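Local structure of small TOPRIM domain protein (Geobacillus stearothermophilus, 2FCJ) at residues Q17-V22 with Q99-A104; R84-V89 with P93-A98. The protein is of unknown function but adopts a Toprim fold, and so may act on nucleic acids with the aid of magnesium ions. All coordinates share one frame; numbering follows the deposited sequence. Where two conformers were deposited one is given.

Both contacts use helix 94-103, and their centres lie about 10 Å apart. Contact 1 sets its later part, 99-103, against helix 13-22, whereas contact 2 sets its first turn against the loop 84-89. Along the chain, contact 2 is nested inside the loop closed by contact 1. K18 joins them: its CG packs 3.4 Å from CD2 of L97, and its NZ makes a weak hydrogen bond with O of V89. At the other end of V89 the backbone N bonds to OD1 of D58. That aspartate starts the Asp-x-Asp sequence that binds magnesium in Toprim relatives, so contact 2 probably borders the corresponding site here, although no metal is involved in either contact.

Contact 1: Q17-V22 with Q99-A104; sequences QKVAAV and QVLLRA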
ATOM      1  N   GLN A  17       4.431  -3.233  -8.496  1.00 20.04           N
ATOM      2  CA  GLN A  17       5.423  -2.698  -9.413  1.00 20.27           C
ATOM      3  C   GLN A  17       5.247  -1.189  -9.615  1.00 19.19           C
ATOM      4  O   GLN A  17       6.220  -0.441  -9.645  1.00 20.08           O
ATOM      5  CB  GLN A  17       5.361  -3.448 -10.743  1.00 20.53           C
ATOM      6  CG  GLN A  17       5.511  -4.949 -10.586  1.00 24.94           C
ATOM      7  CD  GLN A  17       6.953  -5.385 -10.371  1.00 26.69           C
ATOM      8  OE1 GLN A  17       7.713  -5.545 -11.327  0.50 26.44           O
ATOM      9  NE2 GLN A  17       7.324  -5.611  -9.114  1.00 27.86           N
ATOM     10  N   LYS A  18       3.999  -0.746  -9.720  1.00 21.01           N
ATOM     11  CA  LYS A  18       3.703   0.667  -9.935  1.00 20.09           C
ATOM     12  C   LYS A  18       4.116   1.514  -8.733  1.00 20.91           C
ATOM     13  O   LYS A  18       4.727   2.574  -8.879  1.00 21.50           O
ATOM     14  CB  LYS A  18       2.209   0.822 -10.169  1.00 22.70           C
ATOM     15  CG  LYS A  18       1.760   2.226 -10.455  1.00 24.24           C
ATOM     16  CD  LYS A  18       0.396   2.191 -11.110  1.00 30.73           C
ATOM     17  CE  LYS A  18      -0.028   3.569 -11.568  1.00 35.32           C
ATOM     18  NZ  LYS A  18      -1.073   3.433 -12.601  1.00 34.15           N
ATOM     19  N   VAL A  19       3.772   1.043  -7.542  1.00 20.49           N
ATOM     20  CA  VAL A  19       4.218   1.705  -6.325  1.00 19.83           C
ATOM     21  C   VAL A  19       5.741   1.775  -6.238  1.00 21.33           C
ATOM     22  O   VAL A  19       6.314   2.826  -5.935  1.00 19.91           O
ATOM     23  CB  VAL A  19       3.676   0.989  -5.080  1.00 19.85           C
ATOM     24  CG1 VAL A  19       4.352   1.525  -3.837  1.00 20.70           C
ATOM     25  CG2 VAL A  19       2.171   1.153  -4.991  1.00 20.14           C
ATOM     26  N   ALA A  20       6.402   0.648  -6.490  1.00 19.73           N
ATOM     27  CA  ALA A  20       7.852   0.585  -6.383  1.00 20.59           C
ATOM     28  C   ALA A  20       8.521   1.572  -7.327  1.00 21.05           C
ATOM     29  O   ALA A  20       9.596   2.084  -7.027  1.00 22.46           O
ATOM     30  CB  ALA A  20       8.343  -0.827  -6.655  1.00 20.42           C
ATOM     31  N   ALA A  21       7.906   1.789  -8.489  1.00 20.08           N
ATOM     32  CA  ALA A  21       8.467   2.667  -9.508  1.00 21.13           C
ATOM     33  C   ALA A  21       8.421   4.136  -9.103  1.00 18.20           C
ATOM     34  O   ALA A  21       9.268   4.923  -9.530  1.00 21.29           O
ATOM     35  CB  ALA A  21       7.765   2.453 -10.847  1.00 20.84           C
ATOM     36  N   VAL A  22       7.464   4.512  -8.257  1.00 19.45           N
ATOM     37  CA  VAL A  22       7.373   5.915  -7.865  1.00 18.26           C
ATOM     38  C   VAL A  22       8.215   6.265  -6.652  1.00 17.34           C
ATOM     39  O   VAL A  22       8.505   7.431  -6.409  1.00 16.97           O
ATOM     40  CB  VAL A  22       5.925   6.430  -7.714  0.50 18.20           C
ATOM     41  CG1 VAL A  22       5.060   5.927  -8.850  0.50 17.50           C
ATOM     42  CG2 VAL A  22       5.342   6.034  -6.383  0.50 13.99           C
ATOM     43  N   GLN A  99       1.475  11.494  -5.537  1.00 21.99           N
ATOM     44  CA  GLN A  99       0.960  12.482  -4.597  1.00 21.59           C
ATOM     45  C   GLN A  99       0.293  11.847  -3.373  1.00 21.54           C
ATOM     46  O   GLN A  99       0.421  12.376  -2.262  1.00 20.87           O
ATOM     47  CB  GLN A  99       0.010  13.445  -5.306  1.00 21.35           C
ATOM     48  CG  GLN A  99       0.737  14.359  -6.293  1.00 23.04           C
ATOM     49  CD  GLN A  99      -0.095  15.528  -6.745  1.00 25.85           C
ATOM     50  OE1 GLN A  99      -1.271  15.649  -6.378  1.00 30.41           O
ATOM     51  NE2 GLN A  99       0.472  16.357  -7.617  1.00 19.56           N
ATOM     52  N   VAL A 100      -0.417  10.736  -3.564  1.00 21.57           N
ATOM     53  CA  VAL A 100      -0.996  10.022  -2.428  1.00 20.83           C
ATOM     54  C   VAL A 100       0.104   9.599  -1.465  1.00 20.44           C
ATOM     55  O   VAL A 100      -0.007   9.788  -0.253  1.00 20.36           O
ATOM     56  CB  VAL A 100      -1.824   8.820  -2.902  1.00 21.38           C
ATOM     57  CG1 VAL A 100      -2.221   7.935  -1.729  1.00 19.44           C
ATOM     58  CG2 VAL A 100      -3.065   9.308  -3.633  1.00 20.96           C
ATOM     59  N   LEU A 101       1.187   9.064  -2.017  1.00 20.16           N
ATOM     60  CA  LEU A 101       2.298   8.608  -1.193  1.00 20.35           C
ATOM     61  C   LEU A 101       3.052   9.766  -0.557  1.00 20.40           C
ATOM     62  O   LEU A 101       3.457   9.689   0.607  1.00 20.61           O
ATOM     63  CB  LEU A 101       3.231   7.731  -2.022  1.00 23.29           C
ATOM     64  CG  LEU A 101       2.577   6.435  -2.495  1.00 23.03           C
ATOM     65  CD1 LEU A 101       3.542   5.605  -3.328  1.00 27.39           C
ATOM     66  CD2 LEU A 101       1.987   5.622  -1.337  1.00 25.79           C
ATOM     67  N   LEU A 102       3.240  10.837  -1.316  1.00 20.85           N
ATOM     68  CA  LEU A 102       3.887  12.024  -0.789  1.00 21.42           C
ATOM     69  C   LEU A 102       3.092  12.624   0.360  1.00 20.58           C
ATOM     70  O   LEU A 102       3.667  13.078   1.349  1.00 20.81           O
ATOM     71  CB  LEU A 102       4.040  13.047  -1.902  1.00 21.80           C
ATOM     72  CG  LEU A 102       4.695  14.341  -1.434  1.00 20.66           C
ATOM     73  CD1 LEU A 102       6.135  14.110  -0.958  1.00 22.62           C
ATOM     74  CD2 LEU A 102       4.638  15.352  -2.568  1.00 22.98           C
ATOM     75  N   ARG A 103       1.773  12.665   0.226  1.00 20.94           N
ATOM     76  CA  ARG A 103       0.910  13.138   1.305  1.00 23.08           C
ATOM     77  C   ARG A 103       1.111  12.313   2.576  1.00 21.98           C
ATOM     78  O   ARG A 103       1.012  12.833   3.687  1.00 23.69           O
ATOM     79  CB  ARG A 103      -0.561  13.088   0.866  1.00 23.75           C
ATOM     80  CG  ARG A 103      -1.561  13.587   1.907  1.00 26.68           C
ATOM     81  CD  ARG A 103      -2.998  13.529   1.369  1.00 27.61           C
ATOM     82  NE  ARG A 103      -3.372  12.191   0.911  1.00 29.91           N
ATOM     83  CZ  ARG A 103      -4.455  11.920   0.188  1.00 31.15           C
ATOM     84  NH1 ARG A 103      -5.287  12.894  -0.155  1.00 29.52           N
ATOM     85  NH2 ARG A 103      -4.717  10.673  -0.185  1.00 33.09           N
ATOM     86  N   ALA A 104       1.406  11.026   2.412  1.00 22.78           N
ATOM     87  CA  ALA A 104       1.681  10.147   3.544  1.00 22.88           C
ATOM     88  C   ALA A 104       3.156  10.139   3.969  1.00 20.91           C
ATOM     89  O   ALA A 104       3.571   9.301   4.758  1.00 22.66           O
ATOM     90  CB  ALA A 104       1.203   8.723   3.220  1.00 22.77           C
TER
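L101 meets V22 and V19 through a single methyl, CD1, and every atom pair across this contact is apolar. The closer approach is to V22, whose CG2 comes within 3.6 Å of L101 CD1; V22 was modelled in two conformers, and this distance belongs to one of them. V19 touches more lightly, its CG1 standing 4.2 Å from the same methyl of L101. The leucine crosses both valines at about a right angle, so each offers one methyl to the end of the leucine rather than running alongside it. An extended leucine makes this reach possible: CG is anti to the carbonyl carbon (chi1 -65°), and CD1 continues the line with chi2 at 179°. The backbones stay well apart, with the CA atoms of V22 and L101 8.8 Å from each other.

Helix 13-22 is the crossover of a beta-alpha-beta unit between strands 6-10 and 28-31 of the parallel Toprim sheet. V19 also packs on I29 of one outer strand and L101 on L80 of the other, so the contact joins the two helices over one face of the sheet. F106 and V108 add further apolar contacts to L101.

Polar bonds lie around the contact. The backbone of V22 pairs with that of R109. K18 sends NZ to the carbonyl oxygen of A92.

Contact 2: R84-V89 with P93-A98; sequences RAYREV and PIWHLA
The phenol ring of Y86 lies against the pyrrolidine of P93, with CD of the proline set over the ring centre in a CH-pi contact. That carbon is 3.3 Å from the ring centroid of Y86 and only 15° off its normal. The contact joins the loop that follows strand 78-80, in the Toprim fold, to the start of helix 94-103, where P93 occupies the N-cap position. Farther out on the phenol, OH of Y86 sits 3.4 Å from CG of P93 and also approaches CZ2 of W95.

H96 meets another part of the tyrosine: CD2 of Y86 stands 3.9 Å above the imidazole plane of H96, toward its rim, and the two rings are inclined at 43°. H96 extends toward the loop because its chi1 of 172° sets CG opposite the backbone N, and its NE2 is hydrogen-bonded to the backbone N of D83, restraining the imidazole. Replacing Y86 with an alanine would probably leave CD of P93 without its aromatic face and open a gap beside the imidazole of H96.

Deeper in, V89 CG1 and L97 CD1 touch loosely at 4.4 Å, and both side chains also pack on L56 of strand 52-56. Just after the tyrosine, a classic gamma turn about R87 is closed by E88 N to Y86 O at 2.8 Å. In the first helical turn, L97 N reaches P93 O at 3.1 Å.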
ATOM      1  N   ARG A  84     -11.404   8.075  -5.219  1.00 21.83           N
ATOM      2  CA  ARG A  84     -12.296   7.021  -5.685  1.00 24.12           C
ATOM      3  C   ARG A  84     -12.790   7.328  -7.106  1.00 25.15           C
ATOM      4  O   ARG A  84     -13.345   6.453  -7.778  1.00 28.45           O
ATOM      5  CB  ARG A  84     -13.452   6.781  -4.710  1.00 24.65           C
ATOM      6  CG  ARG A  84     -14.378   7.970  -4.554  1.00 25.61           C
ATOM      7  CD  ARG A  84     -15.411   7.764  -3.448  1.00 26.13           C
ATOM      8  NE  ARG A  84     -14.853   7.873  -2.106  1.00 27.39           N
ATOM      9  CZ  ARG A  84     -14.748   9.016  -1.430  1.00 25.64           C
ATOM     10  NH1 ARG A  84     -15.117  10.162  -1.984  1.00 26.55           N
ATOM     11  NH2 ARG A  84     -14.258   9.016  -0.197  1.00 28.34           N
ATOM     12  N   ALA A  85     -12.468   8.522  -7.604  0.50 25.26           N
ATOM     13  CA  ALA A  85     -12.753   8.885  -8.994  0.50 24.02           C
ATOM     14  C   ALA A  85     -11.839   8.200 -10.008  0.50 23.44           C
ATOM     15  O   ALA A  85     -12.144   8.150 -11.201  0.50 22.39           O
ATOM     16  CB  ALA A  85     -12.719  10.406  -9.174  0.50 24.60           C
ATOM     17  N   TYR A  86     -10.733   7.631  -9.539  1.00 23.78           N
ATOM     18  CA  TYR A  86      -9.874   6.833 -10.413  1.00 24.70           C
ATOM     19  C   TYR A  86     -10.102   5.322 -10.163  1.00 23.74           C
ATOM     20  O   TYR A  86      -9.777   4.493 -11.007  1.00 25.75           O
ATOM     21  CB  TYR A  86      -8.386   7.228 -10.241  1.00 23.27           C
ATOM     22  CG  TYR A  86      -7.926   8.503 -10.983  1.00 26.25           C
ATOM     23  CD1 TYR A  86      -7.868   8.559 -12.376  1.00 27.45           C
ATOM     24  CD2 TYR A  86      -7.393   9.584 -10.283  1.00 26.62           C
ATOM     25  CE1 TYR A  86      -7.410   9.713 -13.046  1.00 25.40           C
ATOM     26  CE2 TYR A  86      -6.926  10.726 -10.943  1.00 24.52           C
ATOM     27  CZ  TYR A  86      -6.932  10.791 -12.315  1.00 23.94           C
ATOM     28  OH  TYR A  86      -6.468  11.946 -12.937  0.50 20.86           O
ATOM     29  N   ARG A  87     -10.703   4.985  -9.026  1.00 26.83           N
ATOM     30  CA  ARG A  87     -11.207   3.628  -8.790  1.00 26.39           C
ATOM     31  C   ARG A  87     -10.138   2.611  -8.358  1.00 27.15           C
ATOM     32  O   ARG A  87     -10.200   2.056  -7.255  1.00 31.21           O
ATOM     33  CB  ARG A  87     -11.922   3.100 -10.032  1.00 31.06           C
ATOM     34  CG  ARG A  87     -12.884   1.966  -9.736  1.00 33.11           C
ATOM     35  CD  ARG A  87     -13.430   1.353 -11.024  1.00 37.34           C
ATOM     36  NE  ARG A  87     -13.957   0.010 -10.808  1.00 40.91           N
ATOM     37  CZ  ARG A  87     -14.513  -0.736 -11.759  1.00 43.61           C
ATOM     38  NH1 ARG A  87     -14.956  -1.955 -11.476  1.00 45.73           N
ATOM     39  NH2 ARG A  87     -14.616  -0.268 -12.996  1.00 45.10           N
ATOM     40  N   GLU A  88      -9.213   2.331  -9.266  1.00 24.65           N
ATOM     41  CA  GLU A  88      -8.170   1.320  -9.044  1.00 24.78           C
ATOM     42  C   GLU A  88      -6.785   1.949  -9.031  1.00 22.85           C
ATOM     43  O   GLU A  88      -6.478   2.827  -9.837  1.00 24.33           O
ATOM     44  CB  GLU A  88      -8.215   0.276 -10.164  1.00 26.96           C
ATOM     45  CG  GLU A  88      -9.459  -0.597 -10.168  1.00 29.03           C
ATOM     46  CD  GLU A  88      -9.537  -1.479 -11.406  1.00 31.10           C
ATOM     47  OE1 GLU A  88      -8.470  -1.828 -11.963  1.00 35.61           O
ATOM     48  OE2 GLU A  88     -10.667  -1.767 -11.861  1.00 35.19           O
ATOM     49  N   VAL A  89      -5.908   1.416  -8.181  1.00 21.84           N
ATOM     50  CA  VAL A  89      -4.535   1.865  -8.115  1.00 23.61           C
ATOM     51  C   VAL A  89      -3.895   1.732  -9.492  1.00 25.00           C
ATOM     52  O   VAL A  89      -3.117   2.589  -9.927  1.00 29.13           O
ATOM     53  CB  VAL A  89      -3.762   1.022  -7.081  1.00 23.61           C
ATOM     54  CG1 VAL A  89      -2.299   1.411  -7.075  1.00 26.45           C
ATOM     55  CG2 VAL A  89      -4.383   1.204  -5.708  1.00 25.04           C
ATOM     56  N   PRO A  93      -3.240   7.788 -12.534  1.00 22.71           N
ATOM     57  CA  PRO A  93      -2.019   8.283 -13.139  1.00 23.56           C
ATOM     58  C   PRO A  93      -0.856   8.178 -12.172  1.00 22.58           C
ATOM     59  O   PRO A  93      -1.027   8.301 -10.950  1.00 22.50           O
ATOM     60  CB  PRO A  93      -2.321   9.767 -13.413  1.00 23.50           C
ATOM     61  CG  PRO A  93      -3.764   9.925 -13.289  1.00 27.57           C
ATOM     62  CD  PRO A  93      -4.257   8.843 -12.388  1.00 23.01           C
ATOM     63  N   ILE A  94       0.327   7.961 -12.724  1.00 21.08           N
ATOM     64  CA  ILE A  94       1.526   7.892 -11.905  1.00 21.77           C
ATOM     65  C   ILE A  94       1.655   9.094 -10.962  1.00 22.82           C
ATOM     66  O   ILE A  94       1.993   8.933  -9.790  1.00 22.60           O
ATOM     67  CB  ILE A  94       2.782   7.688 -12.777  1.00 23.88           C
ATOM     68  CG1 ILE A  94       2.752   6.294 -13.427  1.00 24.71           C
ATOM     69  CG2 ILE A  94       4.039   7.829 -11.938  1.00 24.61           C
ATOM     70  CD1 ILE A  94       3.965   5.976 -14.300  1.00 25.67           C
ATOM     71  N   TRP A  95       1.344  10.288 -11.439  1.00 20.82           N
ATOM     72  CA  TRP A  95       1.509  11.475 -10.617  1.00 21.02           C
ATOM     73  C   TRP A  95       0.539  11.452  -9.440  1.00 21.78           C
ATOM     74  O   TRP A  95       0.863  11.968  -8.370  1.00 22.49           O
ATOM     75  CB  TRP A  95       1.394  12.773 -11.452  1.00 21.63           C
ATOM     76  CG  TRP A  95       0.075  12.978 -12.056  1.00 21.47           C
ATOM     77  CD1 TRP A  95      -0.306  12.632 -13.312  1.00 20.94           C
ATOM     78  CD2 TRP A  95      -1.081  13.494 -11.401  1.00 21.28           C
ATOM     79  NE1 TRP A  95      -1.625  12.948 -13.501  1.00 20.64           N
ATOM     80  CE2 TRP A  95      -2.122  13.488 -12.344  1.00 21.92           C
ATOM     81  CE3 TRP A  95      -1.324  14.020 -10.130  1.00 23.13           C
ATOM     82  CZ2 TRP A  95      -3.405  13.924 -12.039  1.00 22.67           C
ATOM     83  CZ3 TRP A  95      -2.597  14.490  -9.837  1.00 24.56           C
ATOM     84  CH2 TRP A  95      -3.617  14.436 -10.790  1.00 24.21           C
ATOM     85  N   HIS A  96      -0.635  10.845  -9.618  1.00 21.37           N
ATOM     86  CA  HIS A  96      -1.634  10.826  -8.550  1.00 21.56           C
ATOM     87  C   HIS A  96      -1.166   9.863  -7.461  1.00 21.84           C
ATOM     88  O   HIS A  96      -1.192  10.195  -6.281  1.00 21.88           O
ATOM     89  CB  HIS A  96      -3.044  10.441  -9.060  1.00 20.89           C
ATOM     90  CG  HIS A  96      -4.043  10.239  -7.961  1.00 21.59           C
ATOM     91  ND1 HIS A  96      -4.508  11.272  -7.171  1.00 25.25           N
ATOM     92  CD2 HIS A  96      -4.702   9.134  -7.550  1.00 21.49           C
ATOM     93  CE1 HIS A  96      -5.398  10.804  -6.311  1.00 23.85           C
ATOM     94  NE2 HIS A  96      -5.527   9.506  -6.513  1.00 21.79           N
ATOM     95  N   LEU A  97      -0.717   8.677  -7.852  1.00 21.55           N
ATOM     96  CA  LEU A  97      -0.181   7.719  -6.893  1.00 21.53           C
ATOM     97  C   LEU A  97       0.985   8.346  -6.145  1.00 22.45           C
ATOM     98  O   LEU A  97       1.088   8.249  -4.913  1.00 22.06           O
ATOM     99  CB  LEU A  97       0.288   6.496  -7.654  1.00 23.02           C
ATOM    100  CG  LEU A  97       0.878   5.373  -6.817  1.00 24.74           C
ATOM    101  CD1 LEU A  97      -0.090   4.933  -5.725  1.00 25.30           C
ATOM    102  CD2 LEU A  97       1.288   4.193  -7.699  1.00 24.64           C
ATOM    103  N   ALA A  98       1.865   9.022  -6.874  1.00 21.96           N
ATOM    104  CA  ALA A  98       2.987   9.699  -6.245  1.00 22.94           C
ATOM    105  C   ALA A  98       2.514  10.723  -5.211  1.00 21.10           C
ATOM    106  O   ALA A  98       3.079  10.806  -4.121  1.00 21.58           O
ATOM    107  CB  ALA A  98       3.867  10.358  -7.296  1.00 22.98           C
TER